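Local atomic coordinates of Asp/Glu-specific dipeptidyl-peptidase (Flavobacterium psychrophilum, PDB entry 5JXF), a protein that removes dipeptides from the N-terminus of oligopeptides, acting as a serine peptidase with strict specificity for aspartate or glutamate at the P1 position. Residues A[102-107]-A[334-339]; A[108-113]-A[131-136]; A[114-119]-A[326-331]; A[415-420]-A[456-461]. One frame throughout, in Å; residues are numbered along the deposited sequence.

Contacts 1 and 3 both use helix 328-357, the first nearly two turns past its start and the second at its N-terminus. Contacts 1 and 2 share helix 100-109, and Leu118 of 114-119 packs against Phe104, Ile107 and Ala335 of contact 1. Contact 4 is the buried member, the aliphatic base of a glutamate against a phenylalanine edge; its Glu417 is hydrogen-bonded to Tyr334 and paired with Lys337, both in 334-339. Contact 2 lies at the surface and depends on one histidine and a water. Contacts 1 and 3 are partly buried: contact 1 combines a phenylalanine edge with a hydroxyl-carboxylate bond, whereas contact 3 is almost wholly polar.

Contact 1: A[102-107]-A[334-339]; sequences CGFDAI and YASKYA. With ARG (arginine), chain E.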
# COMPACT_ATOMS: atom_id res chain seq x y z
N CYS A 102 -3.73 -25.57 -3.39
CA CYS A 102 -4.57 -26.79 -3.44
C CYS A 102 -3.71 -28.05 -3.27
O CYS A 102 -4.07 -28.98 -2.55
CB CYS A 102 -5.34 -26.89 -4.76
SG CYS A 102 -6.36 -25.48 -5.16
N GLY A 103 -2.58 -28.08 -3.96
CA GLY A 103 -1.61 -29.14 -3.76
C GLY A 103 -0.85 -29.06 -2.44
O GLY A 103 -0.15 -30.01 -2.06
N PHE A 104 -0.99 -27.94 -1.74
CA PHE A 104 -0.15 -27.61 -0.57
C PHE A 104 -0.17 -28.70 0.51
O PHE A 104 0.88 -29.16 0.96
CB PHE A 104 -0.60 -26.27 0.01
CG PHE A 104 0.44 -25.57 0.87
CD1 PHE A 104 1.53 -24.94 0.30
CD2 PHE A 104 0.29 -25.51 2.25
CE1 PHE A 104 2.47 -24.29 1.09
CE2 PHE A 104 1.23 -24.86 3.05
CZ PHE A 104 2.32 -24.26 2.46
N ASP A 105 -1.37 -29.11 0.90
CA ASP A 105 -1.51 -30.12 1.94
C ASP A 105 -0.80 -31.42 1.55
O ASP A 105 -0.14 -32.05 2.38
CB ASP A 105 -2.99 -30.39 2.25
CG ASP A 105 -3.18 -31.32 3.44
OD1 ASP A 105 -2.82 -30.91 4.56
OD2 ASP A 105 -3.69 -32.45 3.25
N ALA A 106 -0.90 -31.79 0.27
CA ALA A 106 -0.15 -32.92 -0.26
C ALA A 106 1.37 -32.67 -0.25
O ALA A 106 2.16 -33.55 0.07
CB ALA A 106 -0.61 -33.23 -1.68
N ILE A 107 1.79 -31.47 -0.63
CA ILE A 107 3.22 -31.16 -0.59
C ILE A 107 3.76 -31.19 0.85
O ILE A 107 4.81 -31.81 1.10
CB ILE A 107 3.51 -29.78 -1.22
CG1 ILE A 107 3.20 -29.83 -2.71
CG2 ILE A 107 4.95 -29.40 -1.02
CD1 ILE A 107 2.75 -28.54 -3.26
N TYR A 334 3.46 -26.70 10.53
CA TYR A 334 2.31 -25.80 10.64
C TYR A 334 1.93 -25.12 9.34
O TYR A 334 0.91 -24.43 9.29
CB TYR A 334 2.57 -24.75 11.73
CG TYR A 334 2.22 -25.25 13.10
CD1 TYR A 334 3.11 -26.03 13.84
CD2 TYR A 334 0.98 -24.98 13.66
CE1 TYR A 334 2.78 -26.51 15.10
CE2 TYR A 334 0.64 -25.45 14.92
CZ TYR A 334 1.55 -26.22 15.63
OH TYR A 334 1.20 -26.69 16.87
N ALA A 335 2.72 -25.34 8.29
CA ALA A 335 2.55 -24.64 7.02
C ALA A 335 1.11 -24.68 6.54
O ALA A 335 0.49 -23.63 6.34
CB ALA A 335 3.47 -25.24 5.96
N SER A 336 0.59 -25.89 6.39
CA SER A 336 -0.75 -26.07 5.86
C SER A 336 -1.80 -25.57 6.83
O SER A 336 -2.74 -24.88 6.45
CB SER A 336 -1.00 -27.54 5.53
OG SER A 336 -2.27 -27.71 4.93
N LYS A 337 -1.63 -25.93 8.10
CA LYS A 337 -2.59 -25.52 9.12
C LYS A 337 -2.62 -24.00 9.29
O LYS A 337 -3.69 -23.43 9.50
CB LYS A 337 -2.29 -26.20 10.46
CG LYS A 337 -2.37 -27.72 10.41
CD LYS A 337 -2.20 -28.32 11.80
CE LYS A 337 -0.85 -27.96 12.40
NZ LYS A 337 -0.58 -28.65 13.69
N TYR A 338 -1.46 -23.34 9.18
CA TYR A 338 -1.40 -21.88 9.29
C TYR A 338 -2.09 -21.19 8.10
O TYR A 338 -2.92 -20.31 8.28
CB TYR A 338 0.05 -21.40 9.41
CG TYR A 338 0.20 -19.89 9.54
CD1 TYR A 338 0.23 -19.07 8.42
CD2 TYR A 338 0.32 -19.30 10.79
CE1 TYR A 338 0.38 -17.70 8.54
CE2 TYR A 338 0.46 -17.92 10.93
CZ TYR A 338 0.48 -17.13 9.80
OH TYR A 338 0.63 -15.77 9.92
N ALA A 339 -1.73 -21.61 6.88
CA ALA A 339 -2.27 -21.01 5.66
C ALA A 339 -3.81 -21.07 5.58
O ALA A 339 -4.45 -20.11 5.15
CB ALA A 339 -1.66 -21.69 4.44
N ARG E . -6.52 -16.50 -1.10
CA ARG E . -6.49 -17.80 -1.76
C ARG E . -7.89 -18.41 -1.71
O ARG E . -8.46 -18.56 -0.64
CB ARG E . -5.46 -18.73 -1.10
CG ARG E . -4.00 -18.25 -1.23
CD ARG E . -3.04 -19.16 -0.47
NE ARG E . -3.37 -19.23 0.95
CZ ARG E . -2.85 -18.43 1.89
NH1 ARG E . -1.96 -17.49 1.55
NH2 ARG E . -3.21 -18.56 3.16
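Ser336 OG donates to Asp105 OD1 at 3.3 Å, the one hydrogen bond between 102-107 and 334-339. It reaches the carboxylate oxygen on its anti lone pair, the side turned from OD2, and the length marks it as a modest bond at the solvent-exposed margin. Inside it, Phe104 carries the apolar part. With CG swung anti to the backbone N (chi1 -159°), the ring presents an edge to the other helix: CE2 lies 3.5 Å from Ala335 C, near the ring plane, and 3.7 Å from Ala335 CB, while CD2 comes to 3.8 Å from Ser336 CA. The two helical segments run nearly antiparallel, at 151°, with axes 9.2 Å apart, and the ring edge of Phe104 spans that spacing against the small Ala335 and Ser336. Helix 100-109 carries His101, the probable charge-relay histidine of this S46 serine peptidase, and helix 328-357 lines the substrate cleft; the Phe104 side chain is about 5 Å from that of His101 and also meets the ring of His100. An alanine at Phe104 is likely to open a gap between the helices and leave Ala335 without its aromatic neighbour. One turn beyond Ala335, Ala339 O accepts a weak hydrogen bond from NH2 of the bound arginine at 2.8 Å, and Asn228, Asn343 and Asp679 also hold that ligand.

Contact 2: A[108-113]-A[131-136]; sequences QNHSSV and LPNENL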
# COMPACT_ATOMS: atom_id res chain seq x y z
N GLN A 108 3.06 -30.54 1.78
CA GLN A 108 3.48 -30.51 3.18
C GLN A 108 3.52 -31.91 3.73
O GLN A 108 4.40 -32.26 4.51
CB GLN A 108 2.53 -29.66 4.05
CG GLN A 108 2.95 -29.54 5.53
CD GLN A 108 2.32 -30.61 6.45
OE1 GLN A 108 1.40 -31.33 6.06
NE2 GLN A 108 2.83 -30.69 7.68
N ASN A 109 2.55 -32.71 3.30
CA ASN A 109 2.47 -34.08 3.76
C ASN A 109 3.69 -34.89 3.30
O ASN A 109 4.14 -35.74 4.07
CB ASN A 109 1.17 -34.75 3.31
CG ASN A 109 0.98 -36.12 3.95
OD1 ASN A 109 1.17 -36.28 5.16
ND2 ASN A 109 0.60 -37.10 3.15
N HIS A 110 4.27 -34.66 2.10
CA HIS A 110 5.49 -35.45 1.90
C HIS A 110 6.75 -34.61 2.14
O HIS A 110 7.82 -34.97 1.67
CB HIS A 110 5.65 -36.12 0.52
CG HIS A 110 4.40 -36.77 -0.01
ND1 HIS A 110 4.46 -37.95 -0.73
CD2 HIS A 110 3.15 -36.31 -0.15
CE1 HIS A 110 3.24 -38.26 -1.15
NE2 HIS A 110 2.44 -37.25 -0.87
N SER A 111 6.65 -33.49 2.85
CA SER A 111 7.87 -32.75 3.14
C SER A 111 8.42 -33.14 4.50
O SER A 111 7.70 -33.64 5.37
CB SER A 111 7.60 -31.25 3.07
OG SER A 111 7.26 -30.88 1.75
N SER A 112 9.73 -32.94 4.67
CA SER A 112 10.43 -33.19 5.92
C SER A 112 11.68 -32.31 5.94
O SER A 112 11.82 -31.43 5.10
CB SER A 112 10.79 -34.67 6.08
OG SER A 112 11.74 -35.06 5.10
N VAL A 113 12.58 -32.56 6.88
CA VAL A 113 13.79 -31.73 6.98
C VAL A 113 14.80 -32.06 5.88
O VAL A 113 15.52 -31.19 5.40
CB VAL A 113 14.46 -31.89 8.36
CG1 VAL A 113 13.68 -31.12 9.42
CG2 VAL A 113 14.57 -33.36 8.74
N LEU A 131 4.42 -39.07 -6.71
CA LEU A 131 4.16 -39.47 -5.34
C LEU A 131 2.68 -39.73 -5.07
O LEU A 131 1.83 -38.84 -5.18
CB LEU A 131 4.68 -38.41 -4.36
CG LEU A 131 6.10 -37.88 -4.53
CD1 LEU A 131 6.45 -36.94 -3.39
CD2 LEU A 131 7.11 -39.02 -4.62
N PRO A 132 2.36 -40.98 -4.72
CA PRO A 132 1.02 -41.41 -4.31
C PRO A 132 0.48 -40.57 -3.16
O PRO A 132 1.23 -40.22 -2.25
CB PRO A 132 1.24 -42.85 -3.87
CG PRO A 132 2.41 -43.30 -4.67
CD PRO A 132 3.31 -42.10 -4.79
N ASN A 133 -0.81 -40.26 -3.19
CA ASN A 133 -1.40 -39.51 -2.11
C ASN A 133 -2.60 -40.22 -1.49
O ASN A 133 -3.65 -40.34 -2.12
CB ASN A 133 -1.80 -38.12 -2.61
CG ASN A 133 -0.61 -37.33 -3.12
OD1 ASN A 133 0.28 -37.00 -2.34
ND2 ASN A 133 -0.58 -37.03 -4.41
N GLU A 134 -2.45 -40.69 -0.26
CA GLU A 134 -3.58 -41.30 0.42
C GLU A 134 -4.64 -40.23 0.68
O GLU A 134 -4.30 -39.09 1.02
CB GLU A 134 -3.18 -41.97 1.73
CG GLU A 134 -2.12 -43.04 1.56
CD GLU A 134 -2.20 -44.11 2.64
OE1 GLU A 134 -3.31 -44.39 3.14
OE2 GLU A 134 -1.14 -44.67 3.01
N ASN A 135 -5.89 -40.61 0.47
CA ASN A 135 -7.04 -39.77 0.77
C ASN A 135 -7.12 -38.55 -0.13
O ASN A 135 -7.58 -37.49 0.29
CB ASN A 135 -7.01 -39.33 2.23
CG ASN A 135 -6.79 -40.48 3.17
OD1 ASN A 135 -7.29 -41.59 2.94
ND2 ASN A 135 -6.02 -40.25 4.23
N LEU A 136 -6.66 -38.69 -1.37
CA LEU A 136 -6.81 -37.62 -2.34
C LEU A 136 -7.61 -38.16 -3.51
O LEU A 136 -7.18 -39.08 -4.18
CB LEU A 136 -5.44 -37.11 -2.82
CG LEU A 136 -5.42 -36.06 -3.94
CD1 LEU A 136 -6.20 -34.81 -3.56
CD2 LEU A 136 -3.98 -35.67 -4.30
O HOH W 1 -0.77 -36.63 0.56
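The imidazole of His110 and the amide of Asn133 stand almost perpendicular, their planes 83° apart, and meet through one short bond: His110 NE2 donates to Asn133 OD1 at 2.6 Å. The N-H...O angle is 150° and the acceptor lies 19° out of the ring plane, so the bond is short but bent. Beside it, the ring edge of His110 at CE1 faces Pro132 O, which is 3.0 Å from CE1 and in the ring plane. Leu131 slides past the ring in the opposite direction, with CB 3.5 Å from His110 CE1 and CD1 3.5 Å from His110 ND1. A water bridges the same acceptor to the end of helix 100-109, giving a proton to Asn133 OD1 at 3.1 Å and accepting one from Asn109 ND2 at 3.0 Å. With a leucine in place of His110, Asn133 OD1 would probably lose its ring donor and keep only the water. Asn133 ND2 is hydrogen-bonded to Val209 O of strand 197-214, which fixes the amide's rotation and ties the loop before strand 138-146 to the curled antiparallel sheet. With OD1 and Pro132 O both facing the NE2-CE1 edge, the chemistry implies a ring protonated on NE2, and the two oxygens would probably also ease a positive charge.

Contact 3: A[114-119]-A[326-331]; sequences DHDYLT and KDNAIK
Asp116 is the first residue of 114-119 to reach 326-331, and its OD2 takes a hydrogen bond from Asn328 ND2 at 3.1 Å. The bond is virtually straight, 178° at the hydrogen, and OD2 lies in the amide plane of Asn328; seen from the aspartate, however, the donor comes from above the carboxylate plane, 43° out of it. The two side chains approach from opposite directions, each with CG anti to the backbone N (chi1 -167° in Asp116), which sends both polar ends across the contact. Asp116 is also the centre of an inverse gamma turn, closed by a weak bond from Tyr117 N to His115 O, and it is the N-cap of helix 117-120. There its OD1 accepts weakly from Thr119 N at 3.3 Å, while its OD2 takes the Thr119 hydroxyl in a bond modelled as very short, whose exact length is doubtful. One carboxylate thus serves the helix start with one oxygen and both Thr119 OG1 and Asn328 with the other; the helix end would probably help stabilise its negative charge.

Next comes Leu118, whose CB points toward 326-331 without touching it. Thr119 OG1 is only a distant neighbour of Asn328 OD1, at 4.4 Å. On the other segment Asn328 opens helix 328-357, whose N-cap is Asp327: Asp327 OD1 accepts from Ala329 N at 2.9 Å. Thus two capped helix starts face each other. Around them, Leu118 packs on helix 100-109, Tyr117 meets Phe122 of strand 122-123 edge-to-face, and Ile330 rests on Phe323 of helix 295-325.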
# COMPACT_ATOMS: atom_id res chain seq x y z
N ASP A 114 14.82 -33.32 5.45
CA ASP A 114 15.81 -33.77 4.49
C ASP A 114 15.23 -33.64 3.08
O ASP A 114 15.96 -33.43 2.10
CB ASP A 114 16.24 -35.21 4.84
CG ASP A 114 17.25 -35.82 3.85
OD1 ASP A 114 17.34 -35.37 2.69
OD2 ASP A 114 18.01 -36.73 4.26
N HIS A 115 13.91 -33.72 2.98
CA HIS A 115 13.21 -33.51 1.71
C HIS A 115 12.13 -32.43 1.80
O HIS A 115 10.93 -32.73 1.71
CB HIS A 115 12.62 -34.83 1.26
CG HIS A 115 13.66 -35.85 0.97
ND1 HIS A 115 14.66 -35.64 0.05
CD2 HIS A 115 13.89 -37.07 1.51
CE1 HIS A 115 15.46 -36.69 0.03
NE2 HIS A 115 15.01 -37.57 0.90
N ASP A 116 12.56 -31.18 1.90
CA ASP A 116 11.66 -30.03 2.10
C ASP A 116 11.07 -29.54 0.77
O ASP A 116 11.52 -28.54 0.22
CB ASP A 116 12.41 -28.90 2.81
CG ASP A 116 11.49 -27.80 3.33
OD1 ASP A 116 10.26 -27.96 3.20
OD2 ASP A 116 12.00 -26.81 3.89
N TYR A 117 10.04 -30.24 0.29
CA TYR A 117 9.38 -29.89 -0.96
C TYR A 117 8.61 -28.59 -0.86
O TYR A 117 8.42 -27.90 -1.87
CB TYR A 117 8.43 -31.01 -1.41
CG TYR A 117 9.12 -32.32 -1.63
CD1 TYR A 117 10.12 -32.44 -2.59
CD2 TYR A 117 8.79 -33.45 -0.88
CE1 TYR A 117 10.77 -33.64 -2.80
CE2 TYR A 117 9.44 -34.65 -1.09
CZ TYR A 117 10.43 -34.74 -2.05
OH TYR A 117 11.09 -35.93 -2.27
N LEU A 118 8.13 -28.27 0.34
CA LEU A 118 7.54 -26.96 0.60
C LEU A 118 8.51 -25.87 0.12
O LEU A 118 8.16 -25.03 -0.69
CB LEU A 118 7.20 -26.78 2.09
CG LEU A 118 5.98 -27.57 2.61
CD1 LEU A 118 5.94 -27.62 4.14
CD2 LEU A 118 4.69 -26.97 2.08
N THR A 119 9.75 -25.93 0.60
CA THR A 119 10.76 -24.94 0.23
C THR A 119 11.29 -25.14 -1.19
O THR A 119 11.34 -24.20 -1.97
CB THR A 119 11.95 -24.97 1.20
OG1 THR A 119 11.47 -24.80 2.54
CG2 THR A 119 12.94 -23.85 0.87
N LYS A 326 11.11 -18.84 13.31
CA LYS A 326 12.30 -19.14 14.11
C LYS A 326 12.73 -20.61 14.05
O LYS A 326 13.72 -20.99 14.68
CB LYS A 326 12.06 -18.74 15.57
CG LYS A 326 11.76 -17.26 15.77
CD LYS A 326 11.57 -16.92 17.24
CE LYS A 326 10.85 -15.59 17.43
NZ LYS A 326 11.14 -14.65 16.30
N ASP A 327 11.98 -21.43 13.31
CA ASP A 327 12.23 -22.87 13.23
C ASP A 327 11.55 -23.45 11.99
O ASP A 327 10.32 -23.43 11.89
CB ASP A 327 11.72 -23.57 14.50
CG ASP A 327 12.23 -25.01 14.64
OD1 ASP A 327 12.54 -25.66 13.61
OD2 ASP A 327 12.33 -25.49 15.79
N ASN A 328 12.35 -23.97 11.05
CA ASN A 328 11.81 -24.55 9.82
C ASN A 328 11.01 -25.83 10.07
O ASN A 328 10.01 -26.10 9.40
CB ASN A 328 12.93 -24.83 8.82
CG ASN A 328 12.41 -25.09 7.41
OD1 ASN A 328 11.50 -24.41 6.92
ND2 ASN A 328 12.99 -26.08 6.74
N ALA A 329 11.47 -26.63 11.04
CA ALA A 329 10.82 -27.89 11.38
C ALA A 329 9.39 -27.65 11.87
O ALA A 329 8.47 -28.43 11.57
CB ALA A 329 11.63 -28.63 12.43
N ILE A 330 9.21 -26.57 12.63
CA ILE A 330 7.90 -26.13 13.09
C ILE A 330 7.12 -25.51 11.92
O ILE A 330 5.90 -25.62 11.85
CB ILE A 330 8.03 -25.12 14.27
CG1 ILE A 330 8.62 -25.82 15.50
CG2 ILE A 330 6.68 -24.51 14.62
CD1 ILE A 330 8.62 -24.97 16.74
N LYS A 331 7.84 -24.89 10.99
CA LYS A 331 7.21 -24.38 9.77
C LYS A 331 6.66 -25.50 8.87
O LYS A 331 5.63 -25.34 8.23
CB LYS A 331 8.18 -23.51 8.98
CG LYS A 331 7.50 -22.70 7.88
CD LYS A 331 8.49 -21.95 7.00
CE LYS A 331 7.76 -20.96 6.11
NZ LYS A 331 8.68 -20.24 5.18

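Contact 4: A[415-420]-A[456-461]; sequences NTELLS and KDFNST. Unlike the reference sequence in segment 456-461: Ser460 (reference Ala).
Glu417 CB comes to 3.7 Å from Phe458 CD1 and 3.8 Å from Phe458 CE1, meeting the ring at its edge and near its plane. Two torsions set up this meeting. Phe458 holds CG anti to its backbone N (chi1 178°), which brings the ring toward the helix although its first bond does not aim there. Glu417 places CG beside its own N (chi1 -63°) and runs extended beyond CG, sliding past the ring in the opposite direction. Its carboxylate stays close to the ring edge, OE2 being 3.9 Å from Phe458 CD1, and its plane is inclined by 56° to the ring.

No hydrogen bond joins the two segments. The buried charge of Glu417 is answered from helix 328-357 instead, where OE2 is hydrogen-bonded to the hydroxyl of Tyr334 and OE1 pairs with Lys337 in a salt bridge modelled implausibly short, its length doubtful. Lys337 NZ also hydrogen-bonds Asp457 O, linking the segments where they do not bond directly. Leu418 contributes through its backbone, its N lying 4.3 Å from Phe458 CE1.

The helix starts here are held in different ways. Thr416, the N-cap of helix 417-435, makes no capping bond with its side chain; Asp463 of helix 460-477 holds that start, its two carboxylate oxygens accepting from Glu417 N and Leu418 N. Asn459 caps its own helix by accepting from Val462 N. With 33 of the 35 residues between the segments helical, these are successive helices packed at their N-termini in the largely helical part of the S46 peptidase.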
# COMPACT_ATOMS: atom_id res chain seq x y z
N ASN A 415 -8.82 -23.85 16.46
CA ASN A 415 -7.50 -23.23 16.62
C ASN A 415 -6.58 -23.79 17.71
O ASN A 415 -5.36 -23.76 17.57
CB ASN A 415 -7.67 -21.74 16.87
CG ASN A 415 -8.20 -21.01 15.67
OD1 ASN A 415 -7.43 -20.50 14.85
ND2 ASN A 415 -9.52 -20.95 15.56
N THR A 416 -7.16 -24.29 18.80
CA THR A 416 -6.39 -24.94 19.85
C THR A 416 -6.40 -26.45 19.65
O THR A 416 -7.44 -27.10 19.85
CB THR A 416 -6.93 -24.62 21.23
OG1 THR A 416 -7.22 -23.22 21.33
CG2 THR A 416 -5.91 -25.02 22.28
N GLU A 417 -5.26 -27.00 19.27
CA GLU A 417 -5.21 -28.37 18.77
C GLU A 417 -5.47 -29.42 19.85
O GLU A 417 -5.99 -30.50 19.55
CB GLU A 417 -3.86 -28.63 18.09
CG GLU A 417 -3.63 -27.75 16.85
CD GLU A 417 -2.24 -27.91 16.23
OE1 GLU A 417 -2.14 -28.59 15.19
OE2 GLU A 417 -1.26 -27.35 16.78
N LEU A 418 -5.15 -29.11 21.10
CA LEU A 418 -5.41 -30.04 22.20
C LEU A 418 -6.90 -30.10 22.54
O LEU A 418 -7.45 -31.17 22.76
CB LEU A 418 -4.60 -29.67 23.44
CG LEU A 418 -4.84 -30.57 24.67
CD1 LEU A 418 -3.52 -30.94 25.34
CD2 LEU A 418 -5.78 -29.91 25.67
N LEU A 419 -7.53 -28.93 22.58
CA LEU A 419 -8.97 -28.84 22.81
C LEU A 419 -9.71 -29.52 21.66
O LEU A 419 -10.77 -30.12 21.84
CB LEU A 419 -9.41 -27.38 22.91
CG LEU A 419 -8.70 -26.49 23.96
CD1 LEU A 419 -9.33 -25.12 23.99
CD2 LEU A 419 -8.75 -27.14 25.33
N SER A 420 -9.12 -29.41 20.47
CA SER A 420 -9.66 -30.01 19.27
C SER A 420 -9.73 -31.53 19.42
O SER A 420 -10.76 -32.15 19.14
CB SER A 420 -8.81 -29.63 18.07
OG SER A 420 -9.32 -30.21 16.88
N LYS A 456 2.11 -35.75 13.96
CA LYS A 456 3.27 -35.42 13.14
C LYS A 456 3.39 -33.90 13.03
O LYS A 456 4.49 -33.36 12.97
CB LYS A 456 3.18 -36.06 11.75
CG LYS A 456 4.30 -35.63 10.77
CD LYS A 456 4.43 -36.54 9.54
CE LYS A 456 3.22 -36.47 8.60
NZ LYS A 456 3.06 -35.18 7.87
N ASP A 457 2.25 -33.21 13.02
CA ASP A 457 2.20 -31.77 12.80
C ASP A 457 1.91 -31.02 14.10
O ASP A 457 1.84 -29.78 14.12
CB ASP A 457 1.15 -31.42 11.74
CG ASP A 457 1.35 -32.20 10.44
OD1 ASP A 457 2.48 -32.67 10.19
OD2 ASP A 457 0.38 -32.34 9.66
N PHE A 458 1.73 -31.76 15.19
CA PHE A 458 1.42 -31.16 16.47
C PHE A 458 2.68 -30.80 17.24
O PHE A 458 3.57 -31.63 17.42
CB PHE A 458 0.55 -32.09 17.32
CG PHE A 458 0.23 -31.54 18.69
CD1 PHE A 458 -0.75 -30.58 18.85
CD2 PHE A 458 0.92 -31.99 19.81
CE1 PHE A 458 -1.04 -30.07 20.11
CE2 PHE A 458 0.64 -31.48 21.06
CZ PHE A 458 -0.35 -30.53 21.21
N ASN A 459 2.74 -29.55 17.68
CA ASN A 459 3.85 -29.11 18.51
C ASN A 459 3.29 -28.66 19.86
O ASN A 459 2.59 -27.66 19.93
CB ASN A 459 4.63 -27.99 17.83
CG ASN A 459 5.95 -27.69 18.52
OD1 ASN A 459 6.00 -26.96 19.51
ND2 ASN A 459 7.03 -28.28 18.01
N SER A 460 3.59 -29.43 20.90
CA SER A 460 3.11 -29.14 22.25
C SER A 460 3.43 -27.71 22.70
O SER A 460 2.56 -27.01 23.20
CB SER A 460 3.69 -30.15 23.24
OG SER A 460 3.81 -29.60 24.54
N THR A 461 4.68 -27.29 22.49
CA THR A 461 5.11 -25.94 22.86
C THR A 461 4.25 -24.86 22.20
O THR A 461 3.76 -23.95 22.87
CB THR A 461 6.58 -25.70 22.49
OG1 THR A 461 7.39 -26.74 23.05
CG2 THR A 461 7.05 -24.35 23.02